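Side-chain contacts in arylsulfatase (Pseudoalteromonas sp. MB47, PDB 7AJ0), which probably removes sulfate groups from fucoidan, a sulfated algal polysaccharide, as a calcium-binding sulfatase assembled into a hexamer: residues 296-299 and 300-304; 449-452 and 453-456; 471-474 and 475-479; 130-133 and 134-138; 199-202 and 203-206. All blocks are in the same frame, centred on the assembly; numbering follows the deposited sequence.

How the contacts relate
Along the chain the five local contacts run in the order 4, 5, 1, 2, 3, and none touches another within it. Contacts 4, 5 and 1 belong to the sulfatase domain: two sit at helix beginnings, while contact 1 lies within helix 290-311, beside the large mixed sheet. Contacts 1 and 4 stand on opposite sides of the chain's centre, their own centres about 36 Å apart. Contacts 2 and 3 follow in later loops, with centres about 20 Å apart, and meet across subunits: Arg450 of one chain bridges to Asp473 of another, and Asp454 O binds Ser479 OG of a different one. Contact 5, at the periphery, also packs against neighbours.

Contact 1: residues 296-299 and 300-304; sequences VEVD and DITGE
Thr302 and Val298 lie one turn apart on helix 290-311, which flanks the large mixed sheet of this alkaline phosphatase-type fold, and they illustrate how a helix can satisfy a buried hydroxyl by itself. Among the hydrogen bonds, Val298 O is gripped twice by the same residue, from Thr302 N at 3.0 Å and Thr302 OG1 at 2.9 Å. The two donors reach the oxygen from opposite faces of its carbonyl plane. A chi1 of -64° makes the second bond possible, since it sets OG1 beside its own backbone N, facing the preceding turn. The threonine side chain also touches Leu57 of strand 53-59 and Leu86 of helix 81-88. Ordinary i to i+4 bonds continue the pattern, among them Ile301 N to Glu297 O and Gly303 N to Asp299 O.

Apolar contact comes from Glu297 and Ile301, which run side by side in the same direction, with Glu297 CG 3.8 Å from Ile301 CD1. Beyond CG the glutamate is extended, carrying its carboxylate to Gln242 of helix 240-258 and to the backbone N of Ala278.

Charge is the third theme. The neighbours Asp299 and Asp300 bring OD2 and OD1 to 4.1 Å, their carboxylate planes turned 46° apart. This proximity may raise the proton affinity of one of them, although Asp299 OD1 accepts from Ile83 N in the first turn of helix 81-88, which would tend to stabilise its charge. Asp300 leans back along the helix, and its CG comes within 3.5 Å of Val296 O.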
loop_
_atom_site.group_PDB
_atom_site.type_symbol
_atom_site.label_atom_id
_atom_site.label_comp_id
_atom_site.label_asym_id
_atom_site.label_seq_id
_atom_site.Cartn_x
_atom_site.Cartn_y
_atom_site.Cartn_z
ATOM N N VAL A 296 -32.304 15.335 10.166
ATOM C CA VAL A 296 -33.753 15.409 10.325
ATOM C C VAL A 296 -34.175 16.824 10.705
ATOM O O VAL A 296 -35.208 17.323 10.244
ATOM C CB VAL A 296 -34.226 14.375 11.363
ATOM C CG1 VAL A 296 -35.694 14.570 11.687
ATOM C CG2 VAL A 296 -33.979 12.960 10.847
ATOM N N GLU A 297 -33.384 17.494 11.548
ATOM C CA GLU A 297 -33.694 18.875 11.906
ATOM C C GLU A 297 -33.627 19.786 10.685
ATOM O O GLU A 297 -34.509 20.627 10.481
ATOM C CB GLU A 297 -32.739 19.362 12.998
ATOM C CG GLU A 297 -32.914 20.833 13.373
ATOM C CD GLU A 297 -32.370 21.164 14.757
ATOM O OE1 GLU A 297 -31.925 20.235 15.464
ATOM O OE2 GLU A 297 -32.387 22.355 15.141
ATOM N N VAL A 298 -32.589 19.633 9.859
ATOM C CA VAL A 298 -32.469 20.457 8.660
ATOM C C VAL A 298 -33.665 20.244 7.742
ATOM O O VAL A 298 -34.175 21.190 7.130
ATOM C CB VAL A 298 -31.145 20.153 7.933
ATOM C CG1 VAL A 298 -31.174 20.712 6.519
ATOM C CG2 VAL A 298 -29.971 20.720 8.715
ATOM N N ASP A 299 -34.126 18.999 7.624
ATOM C CA ASP A 299 -35.252 18.713 6.743
ATOM C C ASP A 299 -36.542 19.321 7.279
ATOM O O ASP A 299 -37.383 19.791 6.503
ATOM C CB ASP A 299 -35.408 17.203 6.563
ATOM C CG ASP A 299 -36.579 16.842 5.668
ATOM O OD1 ASP A 299 -36.470 17.046 4.441
ATOM O OD2 ASP A 299 -37.609 16.361 6.194
ATOM N N ASP A 300 -36.722 19.316 8.603
ATOM C CA ASP A 300 -37.918 19.919 9.182
ATOM C C ASP A 300 -37.915 21.431 8.996
ATOM O O ASP A 300 -38.948 22.024 8.666
ATOM C CB ASP A 300 -38.025 19.568 10.666
ATOM C CG ASP A 300 -38.557 18.166 10.899
ATOM O OD1 ASP A 300 -38.905 17.483 9.912
ATOM O OD2 ASP A 300 -38.632 17.747 12.072
ATOM N N ILE A 301 -36.765 22.073 9.209
ATOM C CA ILE A 301 -36.679 23.517 9.014
ATOM C C ILE A 301 -36.953 23.869 7.558
ATOM O O ILE A 301 -37.654 24.844 7.262
ATOM C CB ILE A 301 -35.308 24.036 9.486
ATOM C CG1 ILE A 301 -35.216 23.936 11.011
ATOM C CG2 ILE A 301 -35.087 25.467 9.025
ATOM C CD1 ILE A 301 -33.807 24.067 11.562
ATOM N N THR A 302 -36.418 23.072 6.629
ATOM C CA THR A 302 -36.716 23.270 5.215
ATOM C C THR A 302 -38.220 23.264 4.964
ATOM O O THR A 302 -38.751 24.139 4.271
ATOM C CB THR A 302 -36.033 22.182 4.381
ATOM O OG1 THR A 302 -34.609 22.311 4.494
ATOM C CG2 THR A 302 -36.446 22.283 2.916
ATOM N N GLY A 303 -38.925 22.279 5.525
ATOM C CA GLY A 303 -40.363 22.226 5.353
ATOM C C GLY A 303 -41.088 23.389 5.996
ATOM O O GLY A 303 -42.104 23.856 5.471
ATOM N N GLU A 304 -40.583 23.875 7.133
ATOM C CA GLU A 304 -41.214 25.011 7.795
ATOM C C GLU A 304 -41.096 26.276 6.951
ATOM O O GLU A 304 -42.045 27.064 6.869
ATOM C CB GLU A 304 -40.590 25.224 9.175
ATOM C CG GLU A 304 -40.920 24.134 10.193
ATOM C CD GLU A 304 -39.955 24.113 11.372
ATOM O OE1 GLU A 304 -39.188 25.086 11.531
ATOM O OE2 GLU A 304 -39.957 23.120 12.135
#

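Contact 2: residues 449-452 and 453-456; sequences PRRN and IDAS
An inverse gamma turn centred on Arg451 lies within the loop that joins antiparallel strands 442-446 and 456-460, and the residues around it bind one another through both backbone and side chain. Arg451 O accepts from Ala455 N at 3.0 Å, four residues on, closing an alpha turn over Asn452, Ile453 and Asp454. The closure also brings Arg451 CB and Ala455 CB together at 3.6 Å.

The Arg451 chain bends at chi2 (-65°) toward Asp454. Its NH1 reaches Asp454 OD2 at 3.0 Å in a salt bridge whose hydrogen bond is weak. The oxygen stands at the edge of the guanidinium, in its plane; the guanidinium and carboxylate planes are 54° apart, and NH1 to OD2 is the one close pair between the groups. Both ends have stronger partners on a neighbouring subunit: Arg451 NH2 binds Gln483, and Asp454 OD1 binds His482.

Where strand 456-460 begins, Ser456 OG donates to Asn452 O at 2.7 Å, and the same hydroxyl is hydrogen-bonded to Thr446 OG1 on the other strand. Within the chain, Asp331 receives the backbone N of both Ile453 and Asp454. Consecutive, antiparallel strands joined in this way form a beta hairpin, here one with a long, internally bonded loop that helps build a subunit interface.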
loop_
_atom_site.group_PDB
_atom_site.type_symbol
_atom_site.label_atom_id
_atom_site.label_comp_id
_atom_site.label_asym_id
_atom_site.label_seq_id
_atom_site.Cartn_x
_atom_site.Cartn_y
_atom_site.Cartn_z
ATOM N N PRO A 449 -7.354 6.377 5.957
ATOM C CA PRO A 449 -8.757 6.355 5.520
ATOM C C PRO A 449 -9.584 7.423 6.222
ATOM O O PRO A 449 -9.479 7.620 7.434
ATOM C CB PRO A 449 -9.227 4.943 5.897
ATOM C CG PRO A 449 -7.978 4.127 5.947
ATOM C CD PRO A 449 -6.901 5.058 6.440
ATOM N N ARG A 450 -10.408 8.115 5.439
ATOM C CA ARG A 450 -11.315 9.183 5.836
ATOM C C ARG A 450 -10.604 10.527 5.986
ATOM O O ARG A 450 -11.280 11.546 6.132
ATOM C CB ARG A 450 -12.060 8.894 7.155
ATOM C CG ARG A 450 -12.965 7.680 7.142
ATOM C CD ARG A 450 -13.800 7.630 8.423
ATOM N NE ARG A 450 -14.680 6.467 8.469
ATOM C CZ ARG A 450 -14.530 5.435 9.298
ATOM N NH1 ARG A 450 -13.535 5.405 10.178
ATOM N NH2 ARG A 450 -15.393 4.431 9.250
ATOM N N ARG A 451 -9.277 10.574 5.957
ATOM C CA ARG A 451 -8.539 11.770 6.363
ATOM C C ARG A 451 -8.115 12.592 5.147
ATOM O O ARG A 451 -6.939 12.905 4.938
ATOM C CB ARG A 451 -7.338 11.373 7.217
ATOM C CG ARG A 451 -7.720 10.926 8.619
ATOM C CD ARG A 451 -8.321 12.087 9.393
ATOM N NE ARG A 451 -8.654 11.743 10.770
ATOM C CZ ARG A 451 -8.959 12.637 11.704
ATOM N NH1 ARG A 451 -8.965 13.931 11.405
ATOM N NH2 ARG A 451 -9.251 12.240 12.934
ATOM N N ASN A 452 -9.121 12.967 4.354
ATOM C CA ASN A 452 -8.871 13.754 3.152
ATOM C C ASN A 452 -8.231 15.094 3.494
ATOM O O ASN A 452 -7.269 15.520 2.844
ATOM C CB ASN A 452 -10.182 13.965 2.393
ATOM C CG ASN A 452 -10.956 12.677 2.200
ATOM O OD1 ASN A 452 -12.055 12.511 2.736
ATOM N ND2 ASN A 452 -10.385 11.755 1.435
ATOM N N ILE A 453 -8.752 15.774 4.514
ATOM C CA ILE A 453 -8.257 17.103 4.850
ATOM C C ILE A 453 -6.920 17.017 5.576
ATOM O O ILE A 453 -5.973 17.743 5.255
ATOM C CB ILE A 453 -9.298 17.860 5.698
ATOM C CG1 ILE A 453 -10.595 18.061 4.913
ATOM C CG2 ILE A 453 -8.742 19.208 6.155
ATOM C CD1 ILE A 453 -11.784 18.452 5.771
ATOM N N ASP A 454 -6.819 16.117 6.554
ATOM C CA ASP A 454 -5.776 16.183 7.565
ATOM C C ASP A 454 -4.605 15.239 7.332
ATOM O O ASP A 454 -3.629 15.303 8.087
ATOM C CB ASP A 454 -6.388 15.891 8.945
ATOM C CG ASP A 454 -7.502 16.858 9.301
ATOM O OD1 ASP A 454 -7.306 18.079 9.121
ATOM O OD2 ASP A 454 -8.575 16.400 9.753
ATOM N N ALA A 455 -4.663 14.378 6.322
ATOM C CA ALA A 455 -3.589 13.417 6.089
ATOM C C ALA A 455 -3.465 13.122 4.597
ATOM O O ALA A 455 -3.454 11.967 4.166
ATOM C CB ALA A 455 -3.826 12.136 6.891
ATOM N N SER A 456 -3.349 14.173 3.790
ATOM C CA SER A 456 -3.302 14.035 2.344
ATOM C C SER A 456 -2.096 14.761 1.769
ATOM O O SER A 456 -1.485 15.617 2.414
ATOM C CB SER A 456 -4.583 14.583 1.688
ATOM O OG SER A 456 -5.654 13.669 1.824
#

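Contact 3: residues 471-474 and 475-479; sequences NMDP and KEMAS
Asp473 reaches forward to the backbone of Met477 and Ala478. From CB, the torsion that sets CG anti to the backbone N (chi1 -166°) swings the carboxylate over the residues that follow, and CG comes to 3.4 Å from Met477 N. Beyond it the two oxygens divide the work. OD1 takes Met477 N at 3.0 Å in a nearly straight bond, approached from the syn side but 26° out of the carboxylate plane. It also accepts from a water, which in turn receives Lys475 N. Asp473 to Glu476 forms a type I beta turn in the loop between strand 466-469 and helix 489-505, which brings the following backbone N atoms round to the carboxylate; Glu476 N closes it on Asp473 O at 3.0 Å. A second water bridges Pro474 O and Glu476 OE2, while Glu476 OE1 is held by His440 and Lys438.

OD2 uses its syn lone pair for Ala478 N at 3.2 Å, with a weak bond from Met477 N besides. It lies equally near Ala478 O, a pair of acceptors that would repel. Arg450 of a neighbouring subunit probably relieves this, its NH2 salt-bridged to OD2 and hydrogen-bonded to Ala478 O.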
loop_
_atom_site.group_PDB
_atom_site.type_symbol
_atom_site.label_atom_id
_atom_site.label_comp_id
_atom_site.label_asym_id
_atom_site.label_seq_id
_atom_site.Cartn_x
_atom_site.Cartn_y
_atom_site.Cartn_z
ATOM N N ASN A 471 -19.530 9.047 -16.252
ATOM C CA ASN A 471 -20.666 8.156 -16.460
ATOM C C ASN A 471 -20.279 6.712 -16.169
ATOM O O ASN A 471 -21.076 5.948 -15.615
ATOM C CB ASN A 471 -21.192 8.287 -17.887
ATOM C CG ASN A 471 -21.871 9.617 -18.138
ATOM O OD1 ASN A 471 -22.493 10.193 -17.243
ATOM N ND2 ASN A 471 -21.755 10.113 -19.363
ATOM N N MET A 472 -19.053 6.327 -16.523
ATOM C CA MET A 472 -18.596 4.953 -16.373
ATOM C C MET A 472 -17.835 4.703 -15.080
ATOM O O MET A 472 -17.878 3.586 -14.556
ATOM C CB MET A 472 -17.705 4.573 -17.558
ATOM C CG MET A 472 -18.413 4.652 -18.901
ATOM S SD MET A 472 -19.926 3.670 -18.920
ATOM C CE MET A 472 -21.146 4.963 -19.003
ATOM N N ASP A 473 -17.151 5.711 -14.547
ATOM C CA ASP A 473 -16.364 5.578 -13.320
ATOM C C ASP A 473 -16.693 6.737 -12.387
ATOM O O ASP A 473 -15.837 7.574 -12.081
ATOM C CB ASP A 473 -14.873 5.535 -13.650
ATOM C CG ASP A 473 -14.030 5.061 -12.484
ATOM O OD1 ASP A 473 -14.603 4.657 -11.451
ATOM O OD2 ASP A 473 -12.788 5.094 -12.603
ATOM N N PRO A 474 -17.938 6.814 -11.908
ATOM C CA PRO A 474 -18.321 7.960 -11.067
ATOM C C PRO A 474 -17.542 8.025 -9.771
ATOM O O PRO A 474 -17.346 9.116 -9.224
ATOM C CB PRO A 474 -19.819 7.732 -10.809
ATOM C CG PRO A 474 -20.239 6.638 -11.752
ATOM C CD PRO A 474 -19.019 5.820 -12.020
ATOM N N LYS A 475 -17.100 6.881 -9.257
ATOM C CA LYS A 475 -16.340 6.816 -8.019
ATOM C C LYS A 475 -14.844 7.000 -8.241
ATOM O O LYS A 475 -14.071 6.868 -7.287
ATOM C CB LYS A 475 -16.612 5.485 -7.313
ATOM C CG LYS A 475 -18.094 5.222 -7.060
ATOM C CD LYS A 475 -18.317 4.120 -6.030
ATOM C CE LYS A 475 -17.796 2.776 -6.506
ATOM N NZ LYS A 475 -18.060 1.711 -5.498
ATOM N N GLU A 476 -14.427 7.298 -9.472
ATOM C CA GLU A 476 -13.035 7.620 -9.791
ATOM C C GLU A 476 -12.075 6.583 -9.211
ATOM O O GLU A 476 -11.115 6.905 -8.508
ATOM C CB GLU A 476 -12.684 9.024 -9.298
ATOM C CG GLU A 476 -13.434 10.139 -10.007
ATOM C CD GLU A 476 -13.198 11.497 -9.372
ATOM O OE1 GLU A 476 -12.566 12.359 -10.019
ATOM O OE2 GLU A 476 -13.640 11.700 -8.220
ATOM N N MET A 477 -12.330 5.316 -9.539
ATOM C CA MET A 477 -11.570 4.228 -8.936
ATOM C C MET A 477 -10.229 4.006 -9.627
ATOM O O MET A 477 -9.243 3.667 -8.964
ATOM C CB MET A 477 -12.401 2.945 -8.964
ATOM C CG MET A 477 -13.673 3.034 -8.139
ATOM S SD MET A 477 -14.767 1.630 -8.399
ATOM C CE MET A 477 -13.787 0.299 -7.700
ATOM N N ALA A 478 -10.163 4.180 -10.946
ATOM C CA ALA A 478 -8.905 3.990 -11.657
ATOM C C ALA A 478 -8.927 4.789 -12.952
ATOM O O ALA A 478 -9.832 4.622 -13.775
ATOM C CB ALA A 478 -8.651 2.504 -11.945
ATOM N N SER A 479 -7.920 5.638 -13.133
ATOM C CA SER A 479 -7.870 6.529 -14.281
ATOM C C SER A 479 -7.458 5.785 -15.542
ATOM O O SER A 479 -6.606 4.893 -15.507
ATOM C CB SER A 479 -6.891 7.673 -14.013
ATOM O OG SER A 479 -6.555 8.342 -15.213
HETATM O O HOH W 1 -16.852 4.235 -10.360
HETATM O O HOH W 2 -15.736 10.077 -7.478
#

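Contact 4: residues 130-133 and 134-138; sequences VTQN and PWEKE
Asn133 turns its amide over the first residues of helix 134-137, a short and weakly bonded helix for which it is the N-cap. Its chi1 of 173° extends the side chain forward along the chain instead of back, and OD1 receives Trp135 N at 3.0 Å. The donor stands well above the carbonyl plane of the amide, so the oxygen is not met on a lone pair. This bond closes an Asx turn around Pro134, whose ring fills the first position of the helix and has no N-H that would need a partner. Asn133 also serves the same end with its backbone, since its O accepts from Glu136 N at 3.1 Å.

The amide and the Trp135 ring are inclined 64° to each other. OD1 lies at the ring edge, near its plane, and comes closest to the side chain at CB, 3.5 Å away. The other amide atom, ND2, approaches Glu136 CG at 3.9 Å, but its hydrogen bond goes to Gly165 O.

Gln132 and Glu136 meet on the exposed side. Both chains are extended, and Gln132 NE2 donates to Glu136 OE2 at 3.0 Å. Amide and carboxylate are almost perpendicular, 85° apart, and NE2 arrives from above the carboxylate plane.

On the inner side, Trp135 packs against Thr110 and Thr111 of helix 102-111, which begins with the calcium-site residue Cys102, while its NE1 binds Val160 O in the chain leading away from strand 151-155.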
loop_
_atom_site.group_PDB
_atom_site.type_symbol
_atom_site.label_atom_id
_atom_site.label_comp_id
_atom_site.label_asym_id
_atom_site.label_seq_id
_atom_site.Cartn_x
_atom_site.Cartn_y
_atom_site.Cartn_z
ATOM N N VAL A 130 -3.485 42.471 6.084
ATOM C CA VAL A 130 -4.028 42.441 4.731
ATOM C C VAL A 130 -3.775 43.789 4.073
ATOM O O VAL A 130 -3.999 44.839 4.685
ATOM C CB VAL A 130 -5.535 42.109 4.712
ATOM C CG1 VAL A 130 -5.799 40.804 5.450
ATOM C CG2 VAL A 130 -6.349 43.250 5.309
ATOM N N THR A 131 -3.300 43.755 2.827
ATOM C CA THR A 131 -3.130 44.983 2.056
ATOM C C THR A 131 -4.438 45.760 1.975
ATOM O O THR A 131 -4.481 46.962 2.267
ATOM C CB THR A 131 -2.608 44.641 0.657
ATOM O OG1 THR A 131 -1.214 44.310 0.735
ATOM C CG2 THR A 131 -2.816 45.804 -0.309
ATOM N N GLN A 132 -5.519 45.088 1.582
ATOM C CA GLN A 132 -6.831 45.711 1.517
ATOM C C GLN A 132 -7.888 44.664 1.838
ATOM O O GLN A 132 -7.689 43.467 1.608
ATOM C CB GLN A 132 -7.104 46.332 0.140
ATOM C CG GLN A 132 -8.388 47.154 0.076
ATOM C CD GLN A 132 -8.653 47.737 -1.303
ATOM O OE1 GLN A 132 -8.109 47.268 -2.304
ATOM N NE2 GLN A 132 -9.492 48.769 -1.359
ATOM N N ASN A 133 -9.005 45.123 2.379
ATOM C CA ASN A 133 -10.134 44.240 2.646
ATOM C C ASN A 133 -10.675 43.719 1.324
ATOM O O ASN A 133 -11.224 44.508 0.543
ATOM C CB ASN A 133 -11.218 44.987 3.418
ATOM C CG ASN A 133 -12.494 44.177 3.570
ATOM O OD1 ASN A 133 -12.512 42.965 3.349
ATOM N ND2 ASN A 133 -13.573 44.848 3.953
ATOM N N PRO A 134 -10.556 42.423 1.028
ATOM C CA PRO A 134 -11.037 41.928 -0.273
ATOM C C PRO A 134 -12.487 42.277 -0.552
ATOM O O PRO A 134 -12.876 42.401 -1.721
ATOM C CB PRO A 134 -10.842 40.408 -0.168
ATOM C CG PRO A 134 -9.824 40.218 0.908
ATOM C CD PRO A 134 -10.036 41.337 1.881
ATOM N N TRP A 135 -13.301 42.453 0.489
ATOM C CA TRP A 135 -14.728 42.660 0.291
ATOM C C TRP A 135 -15.072 44.060 -0.196
ATOM O O TRP A 135 -16.169 44.256 -0.729
ATOM C CB TRP A 135 -15.479 42.362 1.587
ATOM C CG TRP A 135 -15.913 40.941 1.664
ATOM C CD1 TRP A 135 -15.431 39.977 2.499
ATOM C CD2 TRP A 135 -16.909 40.311 0.852
ATOM N NE1 TRP A 135 -16.075 38.786 2.263
ATOM C CE2 TRP A 135 -16.987 38.966 1.256
ATOM C CE3 TRP A 135 -17.745 40.757 -0.175
ATOM C CZ2 TRP A 135 -17.869 38.062 0.670
ATOM C CZ3 TRP A 135 -18.620 39.859 -0.756
ATOM C CH2 TRP A 135 -18.675 38.528 -0.333
ATOM N N GLU A 136 -14.178 45.035 -0.027
ATOM C CA GLU A 136 -14.409 46.336 -0.647
ATOM C C GLU A 136 -14.501 46.193 -2.161
ATOM O O GLU A 136 -15.381 46.777 -2.801
ATOM C CB GLU A 136 -13.299 47.314 -0.264
ATOM C CG GLU A 136 -13.254 47.657 1.219
ATOM C CD GLU A 136 -12.187 48.686 1.554
ATOM O OE1 GLU A 136 -11.911 48.893 2.756
ATOM O OE2 GLU A 136 -11.623 49.290 0.615
ATOM N N LYS A 137 -13.616 45.379 -2.739
ATOM C CA LYS A 137 -13.537 45.185 -4.183
ATOM C C LYS A 137 -14.645 44.277 -4.697
ATOM O O LYS A 137 -15.221 44.543 -5.758
ATOM C CB LYS A 137 -12.152 44.617 -4.507
ATOM C CG LYS A 137 -11.886 44.164 -5.926
ATOM C CD LYS A 137 -10.468 43.566 -5.981
ATOM C CE LYS A 137 -10.111 42.976 -7.341
ATOM N NZ LYS A 137 -9.762 44.015 -8.355
ATOM N N GLU A 138 -14.969 43.218 -3.961
ATOM C CA GLU A 138 -15.983 42.277 -4.413
ATOM C C GLU A 138 -17.377 42.899 -4.322
ATOM O O GLU A 138 -17.622 43.838 -3.560
ATOM C CB GLU A 138 -15.922 40.992 -3.588
ATOM C CG GLU A 138 -14.571 40.287 -3.621
ATOM C CD GLU A 138 -14.126 39.932 -5.028
ATOM O OE1 GLU A 138 -12.914 40.040 -5.319
ATOM O OE2 GLU A 138 -14.992 39.550 -5.843
#

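Contact 5: residues 199-202 and 203-206; sequences MTNK and ELYT
The Tyr205 ring receives the sulfur of Met199 at an oblique angle. Met199 SD lies 4.7 Å from the ring centroid, 70° off the ring normal, and touches Tyr205 CE1 at 3.7 Å, a Met-aromatic contact. Two bends in the methionine chain, at chi2 and chi3, curl the sulfur toward the tyrosine. Arg212 also touches the tyrosine side chain.

The second flat group, the Asn201 amide, rests against Leu204, with Asn201 CG 3.5 Å from Leu204 CB. Asn201 is the N-cap of helix 202-208: its OD1 accepts from Leu204 N at 3.2 Å, the donor standing 62° out of the carbonyl plane. A chi1 of -178° points the amide toward the beginning of the helix, where it supplies an acceptor to a first-turn N-H.

Backbone oxygens take up the next donors. Tyr205 N meets Asn201 O at 2.7 Å, while Lys202 O is shared by Thr206 N at 3.0 Å and Thr206 OG1 at 3.1 Å, so the hydroxyl of this exposed threonine folds back on its own helix.

Helix 196-199 ends two residues before the cap, and the Met199-Tyr205 pair spans the break between it and helix 202-208; outward, Leu204 packs on Leu435 of one neighbouring subunit and Asn201 on Ala288 of another.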
loop_
_atom_site.group_PDB
_atom_site.type_symbol
_atom_site.label_atom_id
_atom_site.label_comp_id
_atom_site.label_asym_id
_atom_site.label_seq_id
_atom_site.Cartn_x
_atom_site.Cartn_y
_atom_site.Cartn_z
ATOM N N MET A 199 -8.890 22.266 26.959
ATOM C CA MET A 199 -9.958 22.679 27.863
ATOM C C MET A 199 -9.604 22.444 29.326
ATOM O O MET A 199 -9.963 23.255 30.187
ATOM C CB MET A 199 -11.247 21.940 27.504
ATOM C CG MET A 199 -11.886 22.424 26.215
ATOM S SD MET A 199 -12.581 24.081 26.385
ATOM C CE MET A 199 -14.155 23.710 27.156
ATOM N N THR A 200 -8.916 21.347 29.634
ATOM C CA THR A 200 -8.539 21.033 31.005
ATOM C C THR A 200 -7.134 21.506 31.353
ATOM O O THR A 200 -6.674 21.268 32.473
ATOM C CB THR A 200 -8.656 19.526 31.254
ATOM O OG1 THR A 200 -7.697 18.824 30.454
ATOM C CG2 THR A 200 -10.059 19.041 30.903
ATOM N N ASN A 201 -6.446 22.167 30.424
ATOM C CA ASN A 201 -5.142 22.784 30.671
ATOM C C ASN A 201 -5.393 24.254 30.994
ATOM O O ASN A 201 -5.627 25.064 30.096
ATOM C CB ASN A 201 -4.234 22.614 29.458
ATOM C CG ASN A 201 -2.850 23.200 29.671
ATOM O OD1 ASN A 201 -2.678 24.195 30.375
ATOM N ND2 ASN A 201 -1.851 22.583 29.053
ATOM N N LYS A 202 -5.331 24.596 32.283
ATOM C CA LYS A 202 -5.724 25.929 32.731
ATOM C C LYS A 202 -5.041 27.027 31.922
ATOM O O LYS A 202 -5.705 27.903 31.356
ATOM C CB LYS A 202 -5.408 26.085 34.222
ATOM C CG LYS A 202 -5.692 27.475 34.778
ATOM C CD LYS A 202 -4.426 28.322 34.850
ATOM C CE LYS A 202 -4.698 29.686 35.471
ATOM N NZ LYS A 202 -3.443 30.466 35.668
ATOM N N GLU A 203 -3.706 27.001 31.864
ATOM C CA GLU A 203 -2.979 28.080 31.200
ATOM C C GLU A 203 -3.298 28.132 29.710
ATOM O O GLU A 203 -3.467 29.218 29.141
ATOM C CB GLU A 203 -1.474 27.911 31.420
ATOM C CG GLU A 203 -0.626 29.011 30.790
ATOM C CD GLU A 203 0.810 29.013 31.291
ATOM O OE1 GLU A 203 1.153 28.156 32.134
ATOM O OE2 GLU A 203 1.596 29.876 30.842
ATOM N N LEU A 204 -3.382 26.971 29.058
ATOM C CA LEU A 204 -3.672 26.948 27.626
ATOM C C LEU A 204 -5.102 27.395 27.350
ATOM O O LEU A 204 -5.362 28.085 26.358
ATOM C CB LEU A 204 -3.420 25.548 27.074
ATOM C CG LEU A 204 -3.221 25.389 25.569
ATOM C CD1 LEU A 204 -2.148 26.325 25.047
ATOM C CD2 LEU A 204 -2.863 23.939 25.252
ATOM N N TYR A 205 -6.042 27.021 28.221
ATOM C CA TYR A 205 -7.423 27.454 28.043
ATOM C C TYR A 205 -7.553 28.964 28.198
ATOM O O TYR A 205 -8.261 29.617 27.421
ATOM C CB TYR A 205 -8.333 26.739 29.039
ATOM C CG TYR A 205 -9.751 27.252 29.012
ATOM C CD1 TYR A 205 -10.645 26.823 28.040
ATOM C CD2 TYR A 205 -10.195 28.177 29.948
ATOM C CE1 TYR A 205 -11.940 27.295 28.003
ATOM C CE2 TYR A 205 -11.491 28.655 29.919
ATOM C CZ TYR A 205 -12.359 28.211 28.945
ATOM O OH TYR A 205 -13.651 28.683 28.912
ATOM N N THR A 206 -6.879 29.538 29.197
ATOM C CA THR A 206 -6.945 30.981 29.402
ATOM C C THR A 206 -6.492 31.736 28.159
ATOM O O THR A 206 -7.067 32.773 27.809
ATOM C CB THR A 206 -6.090 31.379 30.605
ATOM O OG1 THR A 206 -6.663 30.837 31.801
ATOM C CG2 THR A 206 -5.998 32.893 30.720
#